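Long-range contacts in acyl-coenzyme A oxidase (Caenorhabditis elegans, PDB 5K3H), which catalyses the FAD-dependent, oxygen-consuming desaturation of acyl-CoA to (2E)-enoyl-CoA, releasing hydrogen peroxide, as the first step of peroxisomal beta-oxidation: residues Leu4-Gln9 with Asp26-Ala31; Leu101-Leu106 with Asp622-Ser627; Met219-Asp224 with Asn256-Pro261; Thr489-Thr494 with His570-Leu575. All blocks are in the same frame, centred on the assembly; numbering follows the deposited sequence.

Contact 1 of 4, residues Leu4-Gln9 with Asp26-Ala31; sequences LNKTIQ and DTHAMA
Lys6 lies across Asp26, Thr27 and His28, at the N-cap and first turn of helix 27-35, where the N-terminal loop of the chain passes the helix start. Asp26 is the N-cap: its OD1 takes a weak capping bond from His28 N. Two firmer hydrogen bonds join the segments. Thr27 N donates to Leu4 O over 3.2 Å, and Lys6 N donates to Thr27 OG1 over 3.0 Å, nearly straight at 169°. Thr27 OG1 stands between its own backbone N and carbonyl carbon, which turns the hydroxyl out toward the loop, while CG2 rests 3.9 Å from Asn5 CA. Asn5 OD1 accepts from Thr7 N at 2.8 Å, an Asx turn, while its ND2 reaches Ser613 and Asp616, tying the loop to the end of helix 590-616. The ionic part is modest: Lys6 NZ makes a weak salt bridge to Asp26 OD1 at 3.1 Å, and it is held more firmly by His3 O. The apolar part is a CH-pi contact with the imidazole, whose ND1 is hydrogen-bonded to Glu619. With CG anti to the carbonyl carbon (chi1 -62°), Lys6 sets CG 3.4 Å above the centre of the His28 ring, 3° off its normal.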
loop_
_atom_site.group_PDB
_atom_site.type_symbol
_atom_site.label_atom_id
_atom_site.label_comp_id
_atom_site.label_asym_id
_atom_site.label_seq_id
_atom_site.Cartn_x
_atom_site.Cartn_y
_atom_site.Cartn_z
ATOM N N LEU B 4 -9.235 29.750 -19.023
ATOM C CA LEU B 4 -8.006 29.664 -18.236
ATOM C C LEU B 4 -7.469 28.224 -18.173
ATOM O O LEU B 4 -6.254 28.001 -18.232
ATOM C CB LEU B 4 -8.276 30.234 -16.849
ATOM C CG LEU B 4 -8.401 31.777 -16.891
ATOM C CD1 LEU B 4 -8.908 32.394 -15.569
ATOM C CD2 LEU B 4 -7.076 32.442 -17.336
ATOM N N ASN B 5 -8.349 27.229 -18.058
ATOM C CA ASN B 5 -7.919 25.830 -18.060
ATOM C C ASN B 5 -7.790 25.355 -19.509
ATOM O O ASN B 5 -8.764 25.379 -20.272
ATOM C CB ASN B 5 -8.880 24.956 -17.240
ATOM C CG ASN B 5 -8.469 23.478 -17.215
ATOM O OD1 ASN B 5 -8.372 22.830 -18.263
ATOM N ND2 ASN B 5 -8.219 22.939 -16.012
ATOM N N LYS B 6 -6.572 24.998 -19.906
ATOM C CA LYS B 6 -6.268 24.668 -21.295
ATOM C C LYS B 6 -6.539 23.215 -21.636
ATOM O O LYS B 6 -6.238 22.800 -22.763
ATOM C CB LYS B 6 -4.800 24.997 -21.618
ATOM C CG LYS B 6 -4.476 26.462 -21.466
ATOM C CD LYS B 6 -5.367 27.266 -22.375
ATOM C CE LYS B 6 -4.948 28.704 -22.419
ATOM N NZ LYS B 6 -5.290 29.409 -21.156
ATOM N N THR B 7 -7.038 22.420 -20.682
ATOM C CA THR B 7 -7.324 21.015 -20.943
ATOM C C THR B 7 -8.773 20.762 -21.380
ATOM O O THR B 7 -9.048 19.717 -21.988
ATOM C CB THR B 7 -6.955 20.210 -19.695
ATOM O OG1 THR B 7 -5.583 20.467 -19.384
ATOM C CG2 THR B 7 -7.139 18.729 -19.903
ATOM N N ILE B 8 -9.680 21.727 -21.168
ATOM C CA ILE B 8 -11.070 21.569 -21.582
ATOM C C ILE B 8 -11.132 21.343 -23.089
ATOM O O ILE B 8 -10.443 22.020 -23.861
ATOM C CB ILE B 8 -11.877 22.822 -21.193
ATOM C CG1 ILE B 8 -11.861 23.053 -19.675
ATOM C CG2 ILE B 8 -13.334 22.760 -21.720
ATOM C CD1 ILE B 8 -12.336 24.448 -19.290
ATOM N N GLN B 9 -11.965 20.396 -23.522
ATOM C CA GLN B 9 -12.278 20.234 -24.936
ATOM C C GLN B 9 -13.790 20.126 -25.106
ATOM O O GLN B 9 -14.495 19.717 -24.180
ATOM C CB GLN B 9 -11.599 18.993 -25.537
ATOM C CG GLN B 9 -10.093 19.107 -25.690
ATOM C CD GLN B 9 -9.487 17.882 -26.340
ATOM O OE1 GLN B 9 -10.110 17.243 -27.194
ATOM N NE2 GLN B 9 -8.275 17.527 -25.922
ATOM N N ASP B 26 -4.095 30.322 -15.478
ATOM C CA ASP B 26 -3.803 29.711 -16.773
ATOM C C ASP B 26 -2.932 28.466 -16.573
ATOM O O ASP B 26 -1.786 28.567 -16.124
ATOM C CB ASP B 26 -3.099 30.772 -17.627
ATOM C CG ASP B 26 -2.600 30.248 -18.960
ATOM O OD1 ASP B 26 -2.851 29.075 -19.318
ATOM O OD2 ASP B 26 -1.913 31.026 -19.665
ATOM N N THR B 27 -3.439 27.301 -16.964
ATOM C CA THR B 27 -2.716 26.069 -16.657
ATOM C C THR B 27 -1.453 25.905 -17.503
ATOM O O THR B 27 -0.522 25.218 -17.060
ATOM C CB THR B 27 -3.629 24.831 -16.810
ATOM O OG1 THR B 27 -4.119 24.718 -18.155
ATOM C CG2 THR B 27 -4.820 24.903 -15.858
ATOM N N HIS B 28 -1.374 26.539 -18.684
ATOM C CA HIS B 28 -0.097 26.579 -19.404
ATOM C C HIS B 28 0.966 27.284 -18.570
ATOM O O HIS B 28 2.141 26.895 -18.600
ATOM C CB HIS B 28 -0.226 27.306 -20.754
ATOM C CG HIS B 28 -0.867 26.509 -21.850
ATOM N ND1 HIS B 28 -1.092 25.150 -21.763
ATOM C CD2 HIS B 28 -1.331 26.892 -23.063
ATOM C CE1 HIS B 28 -1.669 24.732 -22.877
ATOM N NE2 HIS B 28 -1.823 25.768 -23.681
ATOM N N ALA B 29 0.576 28.367 -17.869
ATOM C CA ALA B 29 1.505 29.140 -17.047
ATOM C C ALA B 29 1.904 28.377 -15.796
ATOM O O ALA B 29 3.064 28.438 -15.362
ATOM C CB ALA B 29 0.879 30.487 -16.674
ATOM N N MET B 30 0.965 27.628 -15.221
ATOM C CA MET B 30 1.304 26.764 -14.093
ATOM C C MET B 30 2.205 25.624 -14.533
ATOM O O MET B 30 3.101 25.226 -13.786
ATOM C CB MET B 30 0.032 26.202 -13.440
ATOM C CG MET B 30 0.284 25.432 -12.140
ATOM S SD MET B 30 0.986 26.482 -10.844
ATOM C CE MET B 30 -0.506 27.207 -10.131
ATOM N N ALA B 31 1.955 25.056 -15.724
ATOM C CA ALA B 31 2.853 24.033 -16.267
ATOM C C ALA B 31 4.291 24.543 -16.384
ATOM O O ALA B 31 5.234 23.833 -16.020
ATOM C CB ALA B 31 2.343 23.543 -17.620
#

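Contact 2 of 4, residues Leu101-Leu106 with Asp622-Ser627; sequences LNNEVL and DRELRS
Glu104 O receives Arg626 NH2 at 2.7 Å, the donor standing above the carbonyl plane rather than on a lone pair. NH1 of the same guanidinium goes to Asn103 O, 3.0 Å away and close to the line of that C=O bond. One arginine thus takes two successive carbonyls near the C-terminal end of helix 97-105. Arg626 departs from helical geometry just after helix 622-625, with a positive phi of 67°, and its side chain, extended from CG to NE, has Arg623 O 3.0 Å from the guanidinium plane, over its centre; NE makes a salt bridge to Asp59. A second ionic link is weaker: Arg623 NH2 meets Glu104 OE1 at 2.7 Å with a bent N-H geometry. Glu104 OE2 binds Ser621 and Thr48, which probably eases its nearness to Glu624, whose OE1 is 4.2 Å from Glu104 OE2. Glu624 runs alongside Asn103, and a water joins Asn103 ND2 to Glu624 OE2. The junction brings the N-terminal helical part together with the C-terminal one, flanked by Leu51 of helix 38-52 and by Tyr308 of helix 300-319, whose hydroxyl is hydrogen-bonded to Glu624 OE2.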
loop_
_atom_site.group_PDB
_atom_site.type_symbol
_atom_site.label_atom_id
_atom_site.label_comp_id
_atom_site.label_asym_id
_atom_site.label_seq_id
_atom_site.Cartn_x
_atom_site.Cartn_y
_atom_site.Cartn_z
ATOM N N LEU B 101 9.675 11.786 -23.029
ATOM C CA LEU B 101 9.484 10.834 -24.116
ATOM C C LEU B 101 9.344 9.407 -23.591
ATOM O O LEU B 101 8.429 8.675 -23.989
ATOM C CB LEU B 101 10.665 10.941 -25.092
ATOM C CG LEU B 101 10.816 9.955 -26.253
ATOM C CD1 LEU B 101 9.734 10.135 -27.314
ATOM C CD2 LEU B 101 12.215 10.088 -26.854
ATOM N N ASN B 102 10.215 9.005 -22.661
ATOM C CA ASN B 102 10.128 7.652 -22.129
ATOM C C ASN B 102 8.836 7.439 -21.339
ATOM O O ASN B 102 8.234 6.359 -21.418
ATOM C CB ASN B 102 11.368 7.329 -21.290
ATOM C CG ASN B 102 12.614 6.964 -22.162
ATOM O OD1 ASN B 102 12.511 6.697 -23.379
ATOM N ND2 ASN B 102 13.786 6.968 -21.534
ATOM N N ASN B 103 8.386 8.448 -20.576
ATOM C CA ASN B 103 7.138 8.308 -19.810
ATOM C C ASN B 103 5.942 8.063 -20.725
ATOM O O ASN B 103 5.083 7.233 -20.412
ATOM C CB ASN B 103 6.861 9.560 -18.974
ATOM C CG ASN B 103 7.836 9.756 -17.850
ATOM O OD1 ASN B 103 8.395 8.803 -17.309
ATOM N ND2 ASN B 103 8.054 11.017 -17.485
ATOM N N GLU B 104 5.852 8.818 -21.835
ATOM C CA GLU B 104 4.794 8.621 -22.828
ATOM C C GLU B 104 4.891 7.241 -23.468
ATOM O O GLU B 104 3.898 6.506 -23.562
ATOM C CB GLU B 104 4.891 9.686 -23.930
ATOM C CG GLU B 104 4.369 11.069 -23.591
ATOM C CD GLU B 104 2.985 11.347 -24.175
ATOM O OE1 GLU B 104 2.484 10.553 -25.006
ATOM O OE2 GLU B 104 2.369 12.346 -23.742
ATOM N N VAL B 105 6.079 6.884 -23.943
ATOM C CA VAL B 105 6.246 5.682 -24.754
ATOM C C VAL B 105 6.465 4.455 -23.880
ATOM O O VAL B 105 5.729 3.474 -23.991
ATOM C CB VAL B 105 7.390 5.902 -25.784
ATOM C CG1 VAL B 105 7.760 4.629 -26.534
ATOM C CG2 VAL B 105 6.965 6.946 -26.797
ATOM N N LEU B 106 7.409 4.508 -22.943
ATOM C CA LEU B 106 7.781 3.304 -22.209
ATOM C C LEU B 106 7.008 3.124 -20.905
ATOM O O LEU B 106 6.805 1.982 -20.478
ATOM C CB LEU B 106 9.298 3.302 -21.947
ATOM C CG LEU B 106 10.219 3.263 -23.205
ATOM C CD1 LEU B 106 11.699 3.446 -22.888
ATOM C CD2 LEU B 106 10.017 1.983 -24.044
ATOM N N ASP B 622 -3.452 11.054 -21.947
ATOM C CA ASP B 622 -3.969 9.717 -21.659
ATOM C C ASP B 622 -2.956 8.651 -22.021
ATOM O O ASP B 622 -2.812 7.649 -21.304
ATOM C CB ASP B 622 -5.276 9.473 -22.419
ATOM C CG ASP B 622 -6.454 10.085 -21.740
ATOM O OD1 ASP B 622 -6.272 10.447 -20.556
ATOM O OD2 ASP B 622 -7.537 10.224 -22.369
ATOM N N ARG B 623 -2.229 8.846 -23.127
ATOM C CA ARG B 623 -1.217 7.862 -23.492
ATOM C C ARG B 623 -0.159 7.735 -22.400
ATOM O O ARG B 623 0.392 6.650 -22.194
ATOM C CB ARG B 623 -0.579 8.226 -24.840
ATOM C CG ARG B 623 -1.481 7.934 -26.091
ATOM C CD ARG B 623 -0.699 7.984 -27.413
ATOM N NE ARG B 623 0.359 8.989 -27.294
ATOM C CZ ARG B 623 0.189 10.298 -27.503
ATOM N NH1 ARG B 623 -1.001 10.773 -27.865
ATOM N NH2 ARG B 623 1.214 11.129 -27.350
ATOM N N GLU B 624 0.129 8.815 -21.673
ATOM C CA GLU B 624 1.078 8.707 -20.566
ATOM C C GLU B 624 0.421 8.168 -19.302
ATOM O O GLU B 624 0.989 7.300 -18.623
ATOM C CB GLU B 624 1.721 10.065 -20.279
ATOM C CG GLU B 624 2.701 10.047 -19.127
ATOM C CD GLU B 624 3.332 11.408 -18.852
ATOM O OE1 GLU B 624 3.081 12.365 -19.600
ATOM O OE2 GLU B 624 4.079 11.525 -17.870
ATOM N N LEU B 625 -0.758 8.702 -18.957
ATOM C CA LEU B 625 -1.374 8.433 -17.659
ATOM C C LEU B 625 -1.836 6.987 -17.538
ATOM O O LEU B 625 -1.760 6.399 -16.454
ATOM C CB LEU B 625 -2.548 9.391 -17.431
ATOM C CG LEU B 625 -3.094 9.447 -16.008
ATOM C CD1 LEU B 625 -1.960 9.881 -15.122
ATOM C CD2 LEU B 625 -4.245 10.429 -15.880
ATOM N N ARG B 626 -2.398 6.434 -18.612
ATOM C CA ARG B 626 -2.729 5.018 -18.719
ATOM C C ARG B 626 -3.833 4.587 -17.757
ATOM O O ARG B 626 -3.859 3.440 -17.299
ATOM C CB ARG B 626 -1.482 4.164 -18.525
ATOM C CG ARG B 626 -0.650 4.114 -19.785
ATOM C CD ARG B 626 0.733 3.523 -19.585
ATOM N NE ARG B 626 1.450 3.468 -20.858
ATOM C CZ ARG B 626 2.333 4.368 -21.287
ATOM N NH1 ARG B 626 2.643 5.412 -20.530
ATOM N NH2 ARG B 626 2.911 4.211 -22.477
ATOM N N SER B 627 -4.791 5.466 -17.477
ATOM C CA SER B 627 -5.850 5.177 -16.522
ATOM C C SER B 627 -7.187 5.443 -17.175
ATOM O O SER B 627 -7.381 6.507 -17.768
ATOM C CB SER B 627 -5.721 6.033 -15.260
ATOM O OG SER B 627 -6.884 5.943 -14.442
HETATM O O HOH W 1 6.356 13.237 -17.877
#

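Contact 3 of 4, residues Met219-Asp224 with Asn256-Pro261; sequences MVPLRD and NNYRIP
The phenol ring of Tyr258 is the flat group here, and both of its partners, Val220 and Pro221, approach obliquely, neither squarely over a face nor at the edge. Val220 CG1 lies 3.7 Å from Tyr258 CE2, and Pro221 O sits beside the phenol end. With CG anti to its backbone N (chi1 -174°), the tyrosine reaches from its strand across to the end of the other. The modelled distance from Tyr258 OH to Pro221 O is 2.4 Å, too short to be taken at face value, so this hydrogen bond is doubtful in detail. Pro221 CG packs against the same hydroxyl oxygen at 3.7 Å.

Ile260 supplies the second half of the contact. Its CD1 touches Met219 O at 3.6 Å and Val220 CG2 at 4.2 Å, while its CG2 faces Pro221 CD.

Strands 211-221 and 258-261 belong to the same mixed sheet, that of the beta domain, but are paired to different neighbours, 199-208 and 175-179. The axes of these short segments approach to 8.2 Å, their chain directions 125° apart. Asn257 and Tyr258 both face Leu178, a G1 beta bulge just where the second strand starts, and Leu231 and Ile234 also pack on the Tyr258 side chain. Chemically this is side-chain packing between two strands not paired with each other: mainly apolar, with one phenol oxygen brought close to a carbonyl.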
loop_
_atom_site.group_PDB
_atom_site.type_symbol
_atom_site.label_atom_id
_atom_site.label_comp_id
_atom_site.label_asym_id
_atom_site.label_seq_id
_atom_site.Cartn_x
_atom_site.Cartn_y
_atom_site.Cartn_z
ATOM N N MET B 219 34.575 -2.792 -14.863
ATOM C CA MET B 219 33.805 -3.111 -16.054
ATOM C C MET B 219 33.889 -4.613 -16.264
ATOM O O MET B 219 34.981 -5.179 -16.249
ATOM C CB MET B 219 34.341 -2.347 -17.269
ATOM C CG MET B 219 33.613 -2.661 -18.564
ATOM S SD MET B 219 31.841 -2.265 -18.493
ATOM C CE MET B 219 31.941 -0.497 -18.635
ATOM N N VAL B 220 32.733 -5.273 -16.393
ATOM C CA VAL B 220 32.664 -6.726 -16.454
ATOM C C VAL B 220 31.805 -7.169 -17.633
ATOM O O VAL B 220 30.617 -6.840 -17.688
ATOM C CB VAL B 220 32.122 -7.342 -15.152
ATOM C CG1 VAL B 220 32.145 -8.865 -15.236
ATOM C CG2 VAL B 220 32.923 -6.870 -13.962
ATOM N N PRO B 221 32.363 -7.875 -18.624
ATOM C CA PRO B 221 31.514 -8.522 -19.633
ATOM C C PRO B 221 30.809 -9.720 -19.042
ATOM O O PRO B 221 31.417 -10.535 -18.337
ATOM C CB PRO B 221 32.493 -8.943 -20.732
ATOM C CG PRO B 221 33.817 -8.966 -20.097
ATOM C CD PRO B 221 33.802 -8.030 -18.917
ATOM N N LEU B 222 29.523 -9.831 -19.356
ATOM C CA LEU B 222 28.657 -10.864 -18.802
ATOM C C LEU B 222 28.238 -11.910 -19.813
ATOM O O LEU B 222 28.148 -13.085 -19.466
ATOM C CB LEU B 222 27.385 -10.231 -18.220
ATOM C CG LEU B 222 27.578 -9.070 -17.263
ATOM C CD1 LEU B 222 26.211 -8.459 -16.942
ATOM C CD2 LEU B 222 28.318 -9.561 -16.032
ATOM N N ARG B 223 27.926 -11.493 -21.035
ATOM C CA ARG B 223 27.434 -12.366 -22.089
ATOM C C ARG B 223 28.185 -12.069 -23.378
ATOM O O ARG B 223 28.670 -10.955 -23.597
ATOM C CB ARG B 223 25.928 -12.186 -22.324
ATOM C CG ARG B 223 25.056 -12.595 -21.153
ATOM C CD ARG B 223 23.627 -12.098 -21.343
ATOM N NE ARG B 223 22.736 -12.504 -20.258
ATOM C CZ ARG B 223 21.980 -13.599 -20.263
ATOM N NH1 ARG B 223 21.990 -14.409 -21.318
ATOM N NH2 ARG B 223 21.206 -13.875 -19.217
ATOM N N ASP B 224 28.307 -13.097 -24.211
ATOM C CA ASP B 224 28.935 -12.946 -25.515
ATOM C C ASP B 224 28.167 -11.952 -26.376
ATOM O O ASP B 224 26.940 -12.016 -26.466
ATOM C CB ASP B 224 29.011 -14.297 -26.205
ATOM C CG ASP B 224 29.664 -14.211 -27.559
ATOM O OD1 ASP B 224 28.929 -14.208 -28.586
ATOM O OD2 ASP B 224 30.913 -14.132 -27.583
ATOM N N ASN B 256 32.676 -17.482 -10.887
ATOM C CA ASN B 256 33.547 -18.602 -10.499
ATOM C C ASN B 256 34.952 -18.283 -11.001
ATOM O O ASN B 256 35.321 -18.645 -12.118
ATOM C CB ASN B 256 33.031 -19.926 -11.071
ATOM C CG ASN B 256 33.817 -21.133 -10.573
ATOM O OD1 ASN B 256 34.586 -21.041 -9.604
ATOM N ND2 ASN B 256 33.578 -22.302 -11.203
ATOM N N ASN B 257 35.727 -17.592 -10.166
ATOM C CA ASN B 257 37.098 -17.175 -10.478
ATOM C C ASN B 257 37.186 -16.586 -11.895
ATOM O O ASN B 257 37.927 -17.069 -12.759
ATOM C CB ASN B 257 38.075 -18.340 -10.269
ATOM C CG ASN B 257 38.250 -18.698 -8.784
ATOM O OD1 ASN B 257 38.590 -17.832 -7.954
ATOM N ND2 ASN B 257 38.003 -19.971 -8.437
ATOM N N TYR B 258 36.390 -15.530 -12.120
ATOM C CA TYR B 258 36.202 -14.922 -13.438
ATOM C C TYR B 258 37.223 -13.816 -13.667
ATOM O O TYR B 258 37.246 -12.829 -12.925
ATOM C CB TYR B 258 34.781 -14.368 -13.540
ATOM C CG TYR B 258 34.358 -13.824 -14.886
ATOM C CD1 TYR B 258 33.990 -14.667 -15.923
ATOM C CD2 TYR B 258 34.309 -12.453 -15.103
ATOM C CE1 TYR B 258 33.584 -14.155 -17.152
ATOM C CE2 TYR B 258 33.912 -11.928 -16.312
ATOM C CZ TYR B 258 33.549 -12.778 -17.336
ATOM O OH TYR B 258 33.152 -12.235 -18.539
ATOM N N ARG B 259 38.015 -13.943 -14.736
ATOM C CA ARG B 259 39.193 -13.107 -14.963
ATOM C C ARG B 259 38.924 -11.974 -15.951
ATOM O O ARG B 259 38.402 -12.206 -17.049
ATOM C CB ARG B 259 40.354 -13.962 -15.467
ATOM C CG ARG B 259 40.876 -14.915 -14.418
ATOM C CD ARG B 259 42.082 -15.745 -14.876
ATOM N NE ARG B 259 42.640 -16.427 -13.716
ATOM C CZ ARG B 259 43.732 -16.040 -13.060
ATOM N NH1 ARG B 259 44.439 -14.988 -13.466
ATOM N NH2 ARG B 259 44.119 -16.725 -11.992
ATOM N N ILE B 260 39.299 -10.755 -15.558
ATOM C CA ILE B 260 39.203 -9.561 -16.399
ATOM C C ILE B 260 40.547 -8.828 -16.348
ATOM O O ILE B 260 41.301 -8.974 -15.360
ATOM C CB ILE B 260 38.026 -8.654 -15.976
ATOM C CG1 ILE B 260 38.208 -8.114 -14.557
ATOM C CG2 ILE B 260 36.700 -9.393 -16.078
ATOM C CD1 ILE B 260 37.087 -7.193 -14.112
ATOM N N PRO B 261 40.904 -8.065 -17.389
ATOM C CA PRO B 261 42.193 -7.354 -17.389
ATOM C C PRO B 261 42.314 -6.360 -16.242
ATOM O O PRO B 261 41.325 -5.883 -15.688
ATOM C CB PRO B 261 42.202 -6.630 -18.743
ATOM C CG PRO B 261 41.237 -7.400 -19.602
ATOM C CD PRO B 261 40.217 -7.991 -18.692
#

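Contact 4 of 4, residues Thr489-Thr494 with His570-Leu575; sequences TEYIKT and HVNYEL
This is a buried helix-helix contact in the C-terminal helical domain of the oxidase, made chiefly by Tyr491 lying against Val571, Asn572 and Leu575. Helices 489-515 and 557-577 run in roughly the same direction here, the axes of the two short segments 10.5 Å apart and crossing at 30°. The tyrosine leaves its helix with CG anti to the carbonyl carbon (chi1 -73°) and spans the gap between the two backbones.

Val571 CG2 lies over one face of the ring, 4.0 Å from its centroid and offset toward the rim, a CH-pi contact. One turn on, Leu575 CD2 comes obliquely to Tyr491 CD2 at 3.8 Å. At the far end Tyr491 OH donates to Asn572 OD1 over 2.7 Å, with the amide turned almost perpendicular to the ring, their planes 80° apart. The amide's other end, ND2, is bonded to His568 O, which fixes its rotation and leaves OD1 facing the phenol. Tyr595 and Val596 of helix 590-616 pack on this side, while Val544 of helix 520-553 meets Val571.

Nearly one turn further along the same helix as Tyr491, Thr494 adds a smaller apolar touch, CG2 to Leu575 CD1 at 4.0 Å. Its hydroxyl points back to its own helix and pairs with Ser478 as well. Thr494 OG1 donates to Glu490 O at 2.7 Å, while Thr494 N reaches that same carbonyl oxygen from the opposite face of its plane.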
loop_
_atom_site.group_PDB
_atom_site.type_symbol
_atom_site.label_atom_id
_atom_site.label_comp_id
_atom_site.label_asym_id
_atom_site.label_seq_id
_atom_site.Cartn_x
_atom_site.Cartn_y
_atom_site.Cartn_z
ATOM N N THR B 489 5.460 32.755 7.944
ATOM C CA THR B 489 6.664 32.675 8.760
ATOM C C THR B 489 6.381 32.214 10.177
ATOM O O THR B 489 7.248 31.586 10.789
ATOM C CB THR B 489 7.401 34.024 8.764
ATOM O OG1 THR B 489 6.655 34.994 9.505
ATOM C CG2 THR B 489 7.576 34.536 7.327
ATOM N N GLU B 490 5.179 32.438 10.709
ATOM C CA GLU B 490 4.932 31.863 12.027
ATOM C C GLU B 490 4.842 30.336 11.978
ATOM O O GLU B 490 5.267 29.668 12.931
ATOM C CB GLU B 490 3.688 32.469 12.672
ATOM C CG GLU B 490 3.764 33.991 12.859
ATOM C CD GLU B 490 5.079 34.457 13.487
ATOM O OE1 GLU B 490 5.533 35.550 13.125
ATOM O OE2 GLU B 490 5.659 33.749 14.349
ATOM N N TYR B 491 4.340 29.762 10.872
ATOM C CA TYR B 491 4.350 28.305 10.706
ATOM C C TYR B 491 5.771 27.776 10.534
ATOM O O TYR B 491 6.124 26.726 11.078
ATOM C CB TYR B 491 3.489 27.892 9.504
ATOM C CG TYR B 491 2.005 28.014 9.727
ATOM C CD1 TYR B 491 1.356 29.221 9.517
ATOM C CD2 TYR B 491 1.254 26.925 10.152
ATOM C CE1 TYR B 491 -0.026 29.356 9.744
ATOM C CE2 TYR B 491 -0.123 27.033 10.378
ATOM C CZ TYR B 491 -0.769 28.255 10.168
ATOM O OH TYR B 491 -2.137 28.373 10.375
ATOM N N ILE B 492 6.579 28.452 9.723
ATOM C CA ILE B 492 7.963 28.029 9.541
ATOM C C ILE B 492 8.701 28.058 10.878
ATOM O O ILE B 492 9.363 27.084 11.263
ATOM C CB ILE B 492 8.642 28.895 8.464
ATOM C CG1 ILE B 492 8.002 28.593 7.095
ATOM C CG2 ILE B 492 10.107 28.581 8.379
ATOM C CD1 ILE B 492 8.558 29.393 5.922
ATOM N N LYS B 493 8.543 29.145 11.643
ATOM C CA LYS B 493 9.202 29.207 12.951
ATOM C C LYS B 493 8.705 28.129 13.900
ATOM O O LYS B 493 9.458 27.676 14.766
ATOM C CB LYS B 493 9.015 30.579 13.606
ATOM C CG LYS B 493 9.753 31.693 12.908
ATOM C CD LYS B 493 9.869 32.885 13.831
ATOM C CE LYS B 493 8.497 33.383 14.270
ATOM N NZ LYS B 493 8.521 34.079 15.603
ATOM N N THR B 494 7.441 27.719 13.768
ATOM C CA THR B 494 6.896 26.661 14.617
ATOM C C THR B 494 7.471 25.293 14.235
ATOM O O THR B 494 7.824 24.502 15.118
ATOM C CB THR B 494 5.368 26.690 14.530
ATOM O OG1 THR B 494 4.914 27.967 14.988
ATOM C CG2 THR B 494 4.719 25.617 15.380
ATOM N N HIS B 570 -0.909 23.181 2.965
ATOM C CA HIS B 570 0.218 22.334 3.332
ATOM C C HIS B 570 0.662 22.588 4.769
ATOM O O HIS B 570 0.772 21.651 5.572
ATOM C CB HIS B 570 1.364 22.574 2.335
ATOM C CG HIS B 570 2.535 21.645 2.489
ATOM N ND1 HIS B 570 2.435 20.280 2.326
ATOM C CD2 HIS B 570 3.841 21.896 2.749
ATOM C CE1 HIS B 570 3.621 19.727 2.508
ATOM N NE2 HIS B 570 4.493 20.686 2.760
ATOM N N VAL B 571 0.947 23.844 5.118
ATOM C CA VAL B 571 1.511 24.080 6.447
ATOM C C VAL B 571 0.500 23.735 7.540
ATOM O O VAL B 571 0.876 23.207 8.591
ATOM C CB VAL B 571 2.035 25.526 6.574
ATOM C CG1 VAL B 571 3.209 25.757 5.636
ATOM C CG2 VAL B 571 0.913 26.540 6.287
ATOM N N ASN B 572 -0.799 23.936 7.294
ATOM C CA ASN B 572 -1.787 23.563 8.310
ATOM C C ASN B 572 -1.982 22.053 8.406
ATOM O O ASN B 572 -2.122 21.515 9.511
ATOM C CB ASN B 572 -3.121 24.254 8.049
ATOM C CG ASN B 572 -3.104 25.689 8.488
ATOM O OD1 ASN B 572 -3.116 25.970 9.692
ATOM N ND2 ASN B 572 -3.116 26.617 7.527
ATOM N N TYR B 573 -2.029 21.355 7.265
ATOM C CA TYR B 573 -2.137 19.900 7.300
ATOM C C TYR B 573 -0.909 19.271 7.948
ATOM O O TYR B 573 -1.022 18.393 8.812
ATOM C CB TYR B 573 -2.316 19.366 5.890
ATOM C CG TYR B 573 -2.563 17.888 5.841
ATOM C CD1 TYR B 573 -3.856 17.383 5.971
ATOM C CD2 TYR B 573 -1.520 16.991 5.694
ATOM C CE1 TYR B 573 -4.101 16.028 5.926
ATOM C CE2 TYR B 573 -1.763 15.631 5.651
ATOM C CZ TYR B 573 -3.056 15.166 5.762
ATOM O OH TYR B 573 -3.312 13.822 5.719
ATOM N N GLU B 574 0.285 19.697 7.524
ATOM C CA GLU B 574 1.506 19.124 8.070
ATOM C C GLU B 574 1.663 19.467 9.546
ATOM O O GLU B 574 2.143 18.642 10.329
ATOM C CB GLU B 574 2.710 19.603 7.258
ATOM C CG GLU B 574 2.669 19.212 5.772
ATOM C CD GLU B 574 2.665 17.695 5.549
ATOM O OE1 GLU B 574 3.416 16.988 6.270
ATOM O OE2 GLU B 574 1.926 17.201 4.648
ATOM N N LEU B 575 1.268 20.677 9.957
ATOM C CA LEU B 575 1.368 21.019 11.377
ATOM C C LEU B 575 0.389 20.208 12.219
ATOM O O LEU B 575 0.752 19.719 13.296
ATOM C CB LEU B 575 1.155 22.517 11.600
ATOM C CG LEU B 575 1.239 23.020 13.060
ATOM C CD1 LEU B 575 2.566 22.608 13.769
ATOM C CD2 LEU B 575 1.003 24.555 13.123
#

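Overall arrangement
Contact 1 comes first along the chain, and contact 2 then closes a very long loop, from helix 97-105 to helix 622-625, within which contacts 3 and 4 are nested in series. Contacts 1 and 2 are neighbours, their centres about 20 Å apart. Contacts 1 and 4 are linked through shared helices: Met30 packs on helix 557-577, which carries 570-575, and helix 590-616 touches both. Contact 3 stands alone in the beta domain, its centre about 55 Å from that of contact 4 and on the opposite side of the chain's centre. Contacts 1 and 2 tie N-terminal segments to C-terminal helices, contact 4 lies within the C-terminal helical domain, and contact 3 is internal to the beta domain.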